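FACT complex subunit SPT16 (Ashbya gossypii, PDB 6A8M) probably acts with POB3 as the FACT histone chaperone that reorganizes nucleosomes during transcription, replication and repair, this chain being its N-terminal peptidase-like domain. Local coordinates at residues A[44-49]-A[255-260]; A[49-54]-A[370-375]; A[331-336]-A[393-398]; A[366-369]-A[374-377]. All coordinates share one frame; numbering follows the deposited sequence.

Interaction 1 (A[44-49]-A[255-260]); sequences NPYQKT and DWAYSP
Tyr-46 and Ala-257 are joined by a phenol-to-carbonyl bond that spans the two lobes of an M24 peptidase-like domain, the N-terminal lobe supplying the tyrosine and the pita-bread lobe the acceptor. This is an example of one aromatic side chain reaching across a lobe boundary while the two short segments bury only 78 Å² between them. Tyr-46 sits in a type I turn running from Asn-44 to Gln-47, just ahead of helix 48-57. Its CG lies opposite the carbonyl carbon and beside the backbone N (chi1 -56°), which sends the ring straight across to Ala-257. One face of the ring is backed by Pro-45, whose CG stands 3.7 Å above the ring plane, toward the rim. Ala-257 is tied by its backbone to Gly-292 of strand 285-295, and Cys-299 touches both Tyr-46 and Ala-257. The methyl CB of Ala-257 also comes up against the phenol oxygen, 3.6 Å from Tyr-46 OH. The ring meets the carbonyl with its edge: Tyr-46 OH gives its proton to Ala-257 O at 2.8 Å, arriving in the carbonyl plane on a lone pair, with a C=O...donor angle of 113°.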
# COMPACT_ATOMS: atom_id res chain seq x y z
N ASN A 44 5.88 9.89 -5.74
CA ASN A 44 4.81 8.99 -6.16
C ASN A 44 5.32 7.56 -6.10
O ASN A 44 5.60 6.93 -7.13
CB ASN A 44 4.30 9.34 -7.56
CG ASN A 44 3.67 10.70 -7.61
OD1 ASN A 44 4.37 11.72 -7.66
ND2 ASN A 44 2.34 10.75 -7.59
N PRO A 45 5.41 7.00 -4.89
CA PRO A 45 6.03 5.67 -4.73
C PRO A 45 5.14 4.50 -5.10
O PRO A 45 5.63 3.37 -5.13
CB PRO A 45 6.35 5.63 -3.23
CG PRO A 45 5.30 6.52 -2.61
CD PRO A 45 5.04 7.61 -3.60
N TYR A 46 3.85 4.72 -5.36
CA TYR A 46 2.90 3.62 -5.56
C TYR A 46 2.46 3.48 -7.02
O TYR A 46 1.39 2.92 -7.27
CB TYR A 46 1.68 3.80 -4.65
CG TYR A 46 2.07 3.91 -3.18
CD1 TYR A 46 2.79 2.90 -2.56
CD2 TYR A 46 1.76 5.04 -2.45
CE1 TYR A 46 3.18 3.01 -1.22
CE2 TYR A 46 2.14 5.15 -1.11
CZ TYR A 46 2.84 4.14 -0.51
OH TYR A 46 3.20 4.28 0.80
N GLN A 47 3.26 3.96 -7.97
CA GLN A 47 2.95 3.70 -9.37
C GLN A 47 3.14 2.21 -9.67
O GLN A 47 3.95 1.52 -9.04
CB GLN A 47 3.84 4.54 -10.30
CG GLN A 47 3.61 6.06 -10.14
CD GLN A 47 4.10 6.87 -11.31
OE1 GLN A 47 3.30 7.26 -12.17
NE2 GLN A 47 5.40 7.15 -11.36
N LYS A 48 2.35 1.71 -10.62
CA LYS A 48 2.31 0.26 -10.81
C LYS A 48 3.67 -0.28 -11.21
O LYS A 48 4.05 -1.39 -10.80
CB LYS A 48 1.26 -0.11 -11.86
CG LYS A 48 -0.13 0.35 -11.48
CD LYS A 48 -0.61 -0.31 -10.21
CE LYS A 48 -1.93 0.36 -9.74
NZ LYS A 48 -2.97 0.42 -10.81
N THR A 49 4.42 0.47 -12.01
CA THR A 49 5.71 -0.04 -12.46
C THR A 49 6.70 -0.09 -11.31
O THR A 49 7.47 -1.06 -11.19
CB THR A 49 6.25 0.82 -13.60
OG1 THR A 49 5.29 0.79 -14.67
CG2 THR A 49 7.55 0.26 -14.10
N ASP A 255 10.16 3.60 6.52
CA ASP A 255 9.75 4.92 6.06
C ASP A 255 8.26 5.12 6.38
O ASP A 255 7.58 4.20 6.83
CB ASP A 255 10.03 5.07 4.55
CG ASP A 255 10.07 6.53 4.07
OD1 ASP A 255 9.92 7.45 4.89
OD2 ASP A 255 10.27 6.72 2.85
N TRP A 256 7.75 6.31 6.15
CA TRP A 256 6.31 6.54 6.23
C TRP A 256 5.62 6.03 4.97
O TRP A 256 6.13 6.18 3.86
CB TRP A 256 6.00 8.03 6.39
CG TRP A 256 6.35 8.57 7.73
CD1 TRP A 256 7.37 9.44 8.02
CD2 TRP A 256 5.69 8.29 8.97
NE1 TRP A 256 7.37 9.73 9.36
CE2 TRP A 256 6.36 9.02 9.97
CE3 TRP A 256 4.60 7.49 9.33
CZ2 TRP A 256 5.98 8.98 11.31
CZ3 TRP A 256 4.23 7.44 10.66
CH2 TRP A 256 4.91 8.19 11.63
N ALA A 257 4.41 5.47 5.14
CA ALA A 257 3.56 5.19 3.98
C ALA A 257 2.85 6.44 3.47
O ALA A 257 2.47 6.51 2.29
CB ALA A 257 2.53 4.11 4.31
N TYR A 258 2.63 7.40 4.36
CA TYR A 258 1.99 8.68 4.08
C TYR A 258 2.29 9.57 5.28
O TYR A 258 2.73 9.10 6.33
CB TYR A 258 0.46 8.52 3.85
CG TYR A 258 -0.28 7.96 5.03
CD1 TYR A 258 -0.42 6.58 5.21
CD2 TYR A 258 -0.86 8.81 5.98
CE1 TYR A 258 -1.10 6.08 6.32
CE2 TYR A 258 -1.54 8.31 7.06
CZ TYR A 258 -1.66 6.94 7.23
OH TYR A 258 -2.32 6.46 8.33
N SER A 259 2.07 10.86 5.11
CA SER A 259 2.27 11.79 6.21
C SER A 259 1.20 11.56 7.28
O SER A 259 0.01 11.49 6.95
CB SER A 259 2.21 13.24 5.72
OG SER A 259 3.39 13.60 5.01
N PRO A 260 1.58 11.45 8.55
CA PRO A 260 0.59 11.20 9.61
C PRO A 260 -0.51 12.25 9.61
O PRO A 260 -0.28 13.42 9.33
CB PRO A 260 1.42 11.29 10.90
CG PRO A 260 2.83 10.95 10.47
CD PRO A 260 2.97 11.47 9.05

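Interaction 2 (A[49-54]-A[370-375]); sequences TTILHN and GLEFRD
Leu-371 leans against helix 48-57 through Ile-51 and Asn-54, and its side chain illustrates how a loop residue can fit the surface of a helix. Its CB begins the contact, 3.8 Å from Ile-51 CG2. With CG set opposite the carbonyl carbon (chi1 -66°), the chain runs on over the helix, and the side chains of Leu-371 and Ile-51 overlap flank to flank, each heading the way the other came from. CG then divides the work between two methyls. CD1 settles over the helix backbone, 4.0 Å from Ile-51 O, while Leu-371 CD2 meets Asn-54, about one helical turn after Ile-51, at 4.0 Å from Asn-54 CB. Trp-55, Asn-297 and Tyr-298 also touch Leu-371.

The other branch of Ile-51 points to the neighbouring loop residue. CD1 of Ile-51 packs 3.6 Å from Glu-372 CB, and the extended glutamate chain carries on past the same methyl at a slant. Ile-51 CD1 thus packs mainly on the stem of Glu-372, with the carboxylate passing close by; Lys-48 also touches the glutamate.

A water supplies the polar part. Asn-54 ND2 donates to it at 2.8 Å, and its onward link to Leu-371 O is weak.

The arrangement is one of a helix of the N-terminal lobe resting on the loop between strands 364-368 and 379-381 of the pita-bread lobe, the lobe-to-lobe seam of a two-lobed, aminopeptidase P-like architecture.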
# COMPACT_ATOMS: atom_id res chain seq x y z
N THR A 49 4.42 0.47 -12.01
CA THR A 49 5.71 -0.04 -12.46
C THR A 49 6.70 -0.09 -11.31
O THR A 49 7.47 -1.06 -11.19
CB THR A 49 6.25 0.82 -13.60
OG1 THR A 49 5.29 0.79 -14.67
CG2 THR A 49 7.55 0.26 -14.10
N THR A 50 6.67 0.92 -10.44
CA THR A 50 7.51 0.89 -9.24
C THR A 50 7.12 -0.25 -8.33
O THR A 50 7.99 -0.95 -7.79
CB THR A 50 7.41 2.23 -8.50
OG1 THR A 50 7.88 3.27 -9.35
CG2 THR A 50 8.24 2.19 -7.19
N ILE A 51 5.81 -0.47 -8.13
CA ILE A 51 5.37 -1.61 -7.33
C ILE A 51 5.89 -2.90 -7.95
O ILE A 51 6.43 -3.76 -7.25
CB ILE A 51 3.84 -1.61 -7.21
CG1 ILE A 51 3.37 -0.38 -6.43
CG2 ILE A 51 3.35 -2.88 -6.51
CD1 ILE A 51 1.85 -0.18 -6.51
N LEU A 52 5.76 -3.04 -9.27
CA LEU A 52 6.24 -4.24 -9.95
C LEU A 52 7.72 -4.47 -9.68
O LEU A 52 8.14 -5.60 -9.39
CB LEU A 52 5.95 -4.14 -11.45
CG LEU A 52 6.41 -5.36 -12.27
CD1 LEU A 52 5.56 -6.60 -11.97
CD2 LEU A 52 6.30 -4.96 -13.71
N HIS A 53 8.53 -3.40 -9.74
CA HIS A 53 9.96 -3.55 -9.43
C HIS A 53 10.16 -4.02 -8.00
O HIS A 53 10.96 -4.93 -7.74
CB HIS A 53 10.72 -2.25 -9.66
CG HIS A 53 10.99 -1.96 -11.09
ND1 HIS A 53 12.13 -1.33 -11.52
CD2 HIS A 53 10.26 -2.22 -12.20
CE1 HIS A 53 12.10 -1.22 -12.84
NE2 HIS A 53 10.97 -1.73 -13.28
N ASN A 54 9.44 -3.41 -7.06
CA ASN A 54 9.59 -3.79 -5.67
C ASN A 54 9.19 -5.24 -5.48
O ASN A 54 9.84 -5.97 -4.71
CB ASN A 54 8.75 -2.88 -4.78
CG ASN A 54 9.35 -1.50 -4.65
OD1 ASN A 54 10.56 -1.33 -4.81
ND2 ASN A 54 8.52 -0.52 -4.33
N GLY A 370 -0.47 -3.55 0.76
CA GLY A 370 0.78 -4.30 0.63
C GLY A 370 1.88 -3.39 0.16
O GLY A 370 2.17 -2.38 0.81
N LEU A 371 2.49 -3.71 -0.99
CA LEU A 371 3.42 -2.78 -1.63
C LEU A 371 2.70 -1.50 -2.04
O LEU A 371 3.31 -0.42 -2.04
CB LEU A 371 4.07 -3.44 -2.85
CG LEU A 371 5.00 -4.62 -2.54
CD1 LEU A 371 5.38 -5.39 -3.80
CD2 LEU A 371 6.27 -4.10 -1.85
N GLU A 372 1.42 -1.60 -2.39
CA GLU A 372 0.57 -0.43 -2.63
C GLU A 372 -0.19 -0.13 -1.35
O GLU A 372 -0.79 -1.04 -0.76
CB GLU A 372 -0.40 -0.71 -3.78
CG GLU A 372 -1.15 0.48 -4.32
CD GLU A 372 -1.83 0.15 -5.64
OE1 GLU A 372 -2.16 1.08 -6.39
OE2 GLU A 372 -2.03 -1.04 -5.93
N PHE A 373 -0.15 1.12 -0.91
CA PHE A 373 -0.83 1.47 0.34
C PHE A 373 -2.33 1.23 0.25
O PHE A 373 -2.94 0.65 1.16
CB PHE A 373 -0.57 2.92 0.75
CG PHE A 373 -1.25 3.27 2.01
CD1 PHE A 373 -0.77 2.77 3.21
CD2 PHE A 373 -2.43 4.03 2.03
CE1 PHE A 373 -1.40 3.04 4.41
CE2 PHE A 373 -3.07 4.29 3.23
CZ PHE A 373 -2.55 3.79 4.41
N ARG A 374 -2.94 1.64 -0.86
CA ARG A 374 -4.37 1.44 -1.10
C ARG A 374 -4.56 0.86 -2.49
O ARG A 374 -4.29 1.53 -3.50
CB ARG A 374 -5.15 2.75 -0.93
CG ARG A 374 -6.68 2.55 -1.08
CD ARG A 374 -7.39 3.88 -1.02
NE ARG A 374 -8.85 3.72 -0.97
CZ ARG A 374 -9.53 3.46 0.15
NH1 ARG A 374 -8.90 3.32 1.31
NH2 ARG A 374 -10.87 3.32 0.09
N ASP A 375 -5.00 -0.39 -2.55
CA ASP A 375 -5.31 -1.04 -3.82
C ASP A 375 -6.73 -0.67 -4.20
O ASP A 375 -7.70 -1.25 -3.69
CB ASP A 375 -5.12 -2.54 -3.69
CG ASP A 375 -5.26 -3.27 -5.02
OD1 ASP A 375 -5.85 -2.71 -5.98
OD2 ASP A 375 -4.80 -4.42 -5.08
O HOH W 1 5.82 0.08 -4.20

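Interaction 3 (A[331-336]-A[393-398]); sequences NLLRVG and DCFNIS
Phe-395 and Ile-397, the two residues that meet Leu-333, frame a backbone hydrogen bond from Asn-396 N to Ser-367 O, beside an otherwise apolar contact. That bond helps to hold strand 394-405 against strand 364-368; Phe-395 and Ile-397, two apart on the extended chain, share the face toward Leu-333. Here is a plain case of strand geometry presenting a face on which another element can rest.

Leu-333 comes directly after helix 312-332, as the centre of an inverse gamma turn, and its side chain drops onto the sheet with its two methyls on different partners. CD2 of Leu-333 lies over one face of the Phe-395 ring, 4.2 Å from the ring centroid and 22° off the normal, a CH-pi contact displaced toward the CD2-CE2 rim. The ring atom nearest to Leu-333 CD2 is Phe-395 CE2, at 3.9 Å. The other methyl, Leu-333 CD1, instead meets Ile-397 tip to tip, its partner being Ile-397 CD1 at 4.2 Å. Leu-333 has chi1 at -113°, well off a staggered value, probably a compromise that lets both methyls reach their partners at some torsional cost.

Phe-378 meets the Phe-395 ring edge-to-face, and Leu-380 of strand 379-381 touches both Phe-395 and Ile-397, adding to a buried apolar cluster. Helices packed on a curved antiparallel sheet characterise the pita-bread fold of the M24 family; here the turn after helix 312-332 contributes to that packing.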
# COMPACT_ATOMS: atom_id res chain seq x y z
N ASN A 331 -15.81 -11.75 11.98
CA ASN A 331 -16.97 -12.41 11.39
C ASN A 331 -17.05 -12.27 9.88
O ASN A 331 -17.35 -13.26 9.21
CB ASN A 331 -18.25 -11.87 12.02
CG ASN A 331 -19.43 -12.75 11.73
OD1 ASN A 331 -19.32 -13.97 11.76
ND2 ASN A 331 -20.56 -12.13 11.41
N LEU A 332 -16.81 -11.09 9.31
CA LEU A 332 -17.07 -10.89 7.88
C LEU A 332 -15.86 -11.14 7.00
O LEU A 332 -16.02 -11.45 5.82
CB LEU A 332 -17.58 -9.47 7.65
CG LEU A 332 -18.89 -9.16 8.37
CD1 LEU A 332 -19.20 -7.68 8.32
CD2 LEU A 332 -20.03 -9.97 7.76
N LEU A 333 -14.65 -11.00 7.54
CA LEU A 333 -13.43 -11.18 6.76
C LEU A 333 -13.18 -12.67 6.57
O LEU A 333 -12.49 -13.31 7.36
CB LEU A 333 -12.27 -10.51 7.46
CG LEU A 333 -11.59 -9.30 6.86
CD1 LEU A 333 -10.27 -9.10 7.57
CD2 LEU A 333 -11.42 -9.43 5.34
N ARG A 334 -13.74 -13.25 5.50
CA ARG A 334 -13.70 -14.68 5.29
C ARG A 334 -13.22 -14.99 3.88
O ARG A 334 -13.51 -14.26 2.93
CB ARG A 334 -15.09 -15.29 5.51
CG ARG A 334 -15.67 -14.94 6.86
N VAL A 335 -12.50 -16.11 3.74
CA VAL A 335 -12.01 -16.53 2.43
C VAL A 335 -13.18 -16.74 1.49
O VAL A 335 -14.16 -17.42 1.82
CB VAL A 335 -11.17 -17.81 2.56
CG1 VAL A 335 -10.78 -18.34 1.18
CG2 VAL A 335 -9.94 -17.56 3.40
N GLY A 336 -13.09 -16.15 0.31
CA GLY A 336 -14.18 -16.18 -0.65
C GLY A 336 -15.12 -14.99 -0.58
O GLY A 336 -15.89 -14.78 -1.52
N ASP A 393 -4.06 -12.64 2.05
CA ASP A 393 -4.33 -11.23 1.83
C ASP A 393 -4.11 -10.44 3.11
O ASP A 393 -4.37 -10.92 4.21
CB ASP A 393 -5.77 -11.02 1.37
CG ASP A 393 -6.00 -11.44 -0.08
OD1 ASP A 393 -5.01 -11.78 -0.77
OD2 ASP A 393 -7.18 -11.46 -0.49
N CYS A 394 -3.64 -9.20 2.94
CA CYS A 394 -3.48 -8.28 4.05
C CYS A 394 -4.38 -7.08 3.80
O CYS A 394 -4.35 -6.51 2.70
CB CYS A 394 -2.03 -7.82 4.18
SG CYS A 394 -1.71 -6.76 5.60
N PHE A 395 -5.15 -6.68 4.81
CA PHE A 395 -6.08 -5.56 4.66
C PHE A 395 -5.76 -4.42 5.61
O PHE A 395 -5.28 -4.61 6.73
CB PHE A 395 -7.54 -6.00 4.89
CG PHE A 395 -8.03 -6.96 3.86
CD1 PHE A 395 -8.64 -6.49 2.70
CD2 PHE A 395 -7.81 -8.32 4.02
CE1 PHE A 395 -9.05 -7.38 1.72
CE2 PHE A 395 -8.23 -9.21 3.05
CZ PHE A 395 -8.84 -8.73 1.90
N ASN A 396 -6.03 -3.21 5.12
CA ASN A 396 -6.25 -2.03 5.95
C ASN A 396 -7.75 -1.98 6.23
O ASN A 396 -8.54 -1.66 5.34
CB ASN A 396 -5.77 -0.80 5.19
CG ASN A 396 -6.13 0.50 5.87
OD1 ASN A 396 -6.40 0.52 7.07
ND2 ASN A 396 -6.09 1.59 5.11
N ILE A 397 -8.16 -2.37 7.44
CA ILE A 397 -9.57 -2.29 7.82
C ILE A 397 -9.73 -0.95 8.52
O ILE A 397 -9.27 -0.78 9.66
CB ILE A 397 -9.97 -3.47 8.73
CG1 ILE A 397 -9.68 -4.80 8.04
CG2 ILE A 397 -11.43 -3.37 9.14
CD1 ILE A 397 -10.51 -5.02 6.77
N SER A 398 -10.37 0.00 7.84
CA SER A 398 -10.42 1.39 8.30
C SER A 398 -11.87 1.84 8.21
O SER A 398 -12.47 1.80 7.13
CB SER A 398 -9.53 2.29 7.43
OG SER A 398 -9.77 3.66 7.72

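Interaction 4 (A[366-369]-A[374-377]); sequences GSLM and RDSQ
Arg-374 opens the second segment alongside Ser-367, with its CG 3.5 Å from Ser-367 OG. The extended chain, with CG opposite the backbone N (chi1 -176°), lies beside the strand and carries one guanidinium face over Ser-367 CB. The polar end is bound beyond the segment: NH2 hydrogen-bonds Asn-364 OD1, the same oxygen that accepts from Gly-366 N, and Asn-364 OD1 therefore takes both a local N-H from its own strand and the arginine end.

Asp-375 follows with the one hydrogen bond between the segments. Its N donates to Leu-368 O at 3.2 Å, nearly straight at 165°. That oxygen is gripped twice, since Ser-367 OG also donates to Leu-368 O, at 2.7 Å and from the other face of the carbonyl plane. The setting is a beta hairpin with a long loop: strands 364-368 and 379-381 are antiparallel neighbours in the pita-bread sheet, and the bond from Asp-375 draws the returning chain in before the pairing with strand 379-381 begins, Leu-368 being bonded by its backbone to Phe-378.

The Asp-375 side chain runs alongside that of Leu-368 in a common direction, with Asp-375 OD2 3.7 Å from Leu-368 CD2. OD2 also has Ser-171 OG as a hydrogen-bond partner, in helix 167-174.

The chain turns through Ser-376. Gln-377 N returns to Asp-375 OD1 at 2.9 Å, closing an Asx turn, and the Gln-377 side chain leads off to touch Ser-167, Leu-168 and Ser-171.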
# COMPACT_ATOMS: atom_id res chain seq x y z
N GLY A 366 -12.14 0.10 3.98
CA GLY A 366 -10.71 -0.06 3.82
C GLY A 366 -10.35 -0.69 2.50
O GLY A 366 -11.12 -0.61 1.52
N SER A 367 -9.18 -1.31 2.43
CA SER A 367 -8.77 -1.91 1.17
C SER A 367 -7.73 -2.99 1.42
O SER A 367 -7.16 -3.09 2.50
CB SER A 367 -8.18 -0.86 0.23
OG SER A 367 -6.87 -0.53 0.62
N LEU A 368 -7.50 -3.80 0.38
CA LEU A 368 -6.26 -4.55 0.31
C LEU A 368 -5.07 -3.60 0.41
O LEU A 368 -5.11 -2.48 -0.10
CB LEU A 368 -6.22 -5.34 -1.00
CG LEU A 368 -5.40 -6.61 -1.15
CD1 LEU A 368 -5.85 -7.72 -0.21
CD2 LEU A 368 -5.55 -7.08 -2.62
N MET A 369 -4.01 -4.05 1.08
CA MET A 369 -2.81 -3.25 1.31
C MET A 369 -1.59 -4.14 1.16
O MET A 369 -1.66 -5.35 1.39
CB MET A 369 -2.87 -2.60 2.71
CG MET A 369 -1.69 -1.69 3.09
SD MET A 369 -2.05 -0.82 4.62
CE MET A 369 -2.35 -2.23 5.69
N ARG A 374 -2.94 1.64 -0.86
CA ARG A 374 -4.37 1.44 -1.10
C ARG A 374 -4.56 0.86 -2.49
O ARG A 374 -4.29 1.53 -3.50
CB ARG A 374 -5.15 2.75 -0.93
CG ARG A 374 -6.68 2.55 -1.08
CD ARG A 374 -7.39 3.88 -1.02
NE ARG A 374 -8.85 3.72 -0.97
CZ ARG A 374 -9.53 3.46 0.15
NH1 ARG A 374 -8.90 3.32 1.31
NH2 ARG A 374 -10.87 3.32 0.09
N ASP A 375 -5.00 -0.39 -2.55
CA ASP A 375 -5.31 -1.04 -3.82
C ASP A 375 -6.73 -0.67 -4.20
O ASP A 375 -7.70 -1.25 -3.69
CB ASP A 375 -5.12 -2.54 -3.69
CG ASP A 375 -5.26 -3.27 -5.02
OD1 ASP A 375 -5.85 -2.71 -5.98
OD2 ASP A 375 -4.80 -4.42 -5.08
N SER A 376 -6.86 0.27 -5.14
CA SER A 376 -8.16 0.76 -5.57
C SER A 376 -8.97 -0.29 -6.31
O SER A 376 -10.17 -0.08 -6.52
CB SER A 376 -7.98 1.98 -6.46
OG SER A 376 -7.35 3.00 -5.70
N GLN A 377 -8.34 -1.38 -6.74
CA GLN A 377 -9.02 -2.51 -7.34
C GLN A 377 -9.64 -3.43 -6.31
O GLN A 377 -10.31 -4.39 -6.68
CB GLN A 377 -8.03 -3.33 -8.18
CG GLN A 377 -7.27 -2.55 -9.22
CD GLN A 377 -8.18 -2.01 -10.29
OE1 GLN A 377 -9.08 -2.72 -10.76
NE2 GLN A 377 -7.98 -0.75 -10.67

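In the fold
Interactions 1 and 2 lie with centres 8 Å apart, share Thr-49 and helix 48-57, and join the N-terminal lobe to the peptidase-like lobe; along the chain their segments alternate. Interactions 3 and 4 belong wholly to the M24 peptidase-like lobe, with centres 11 Å apart on neighbouring strands 394-405 and 364-368, and interaction 4 is nested in the loop that interaction 3 closes. Interactions 2 and 4 share Arg-374 and Asp-375, so one loop faces the helix of the other lobe and closes a hairpin. Interactions 1 and 3 are farthest apart, about 22 Å between centres. The set thus runs from the lobe seam into the sheet.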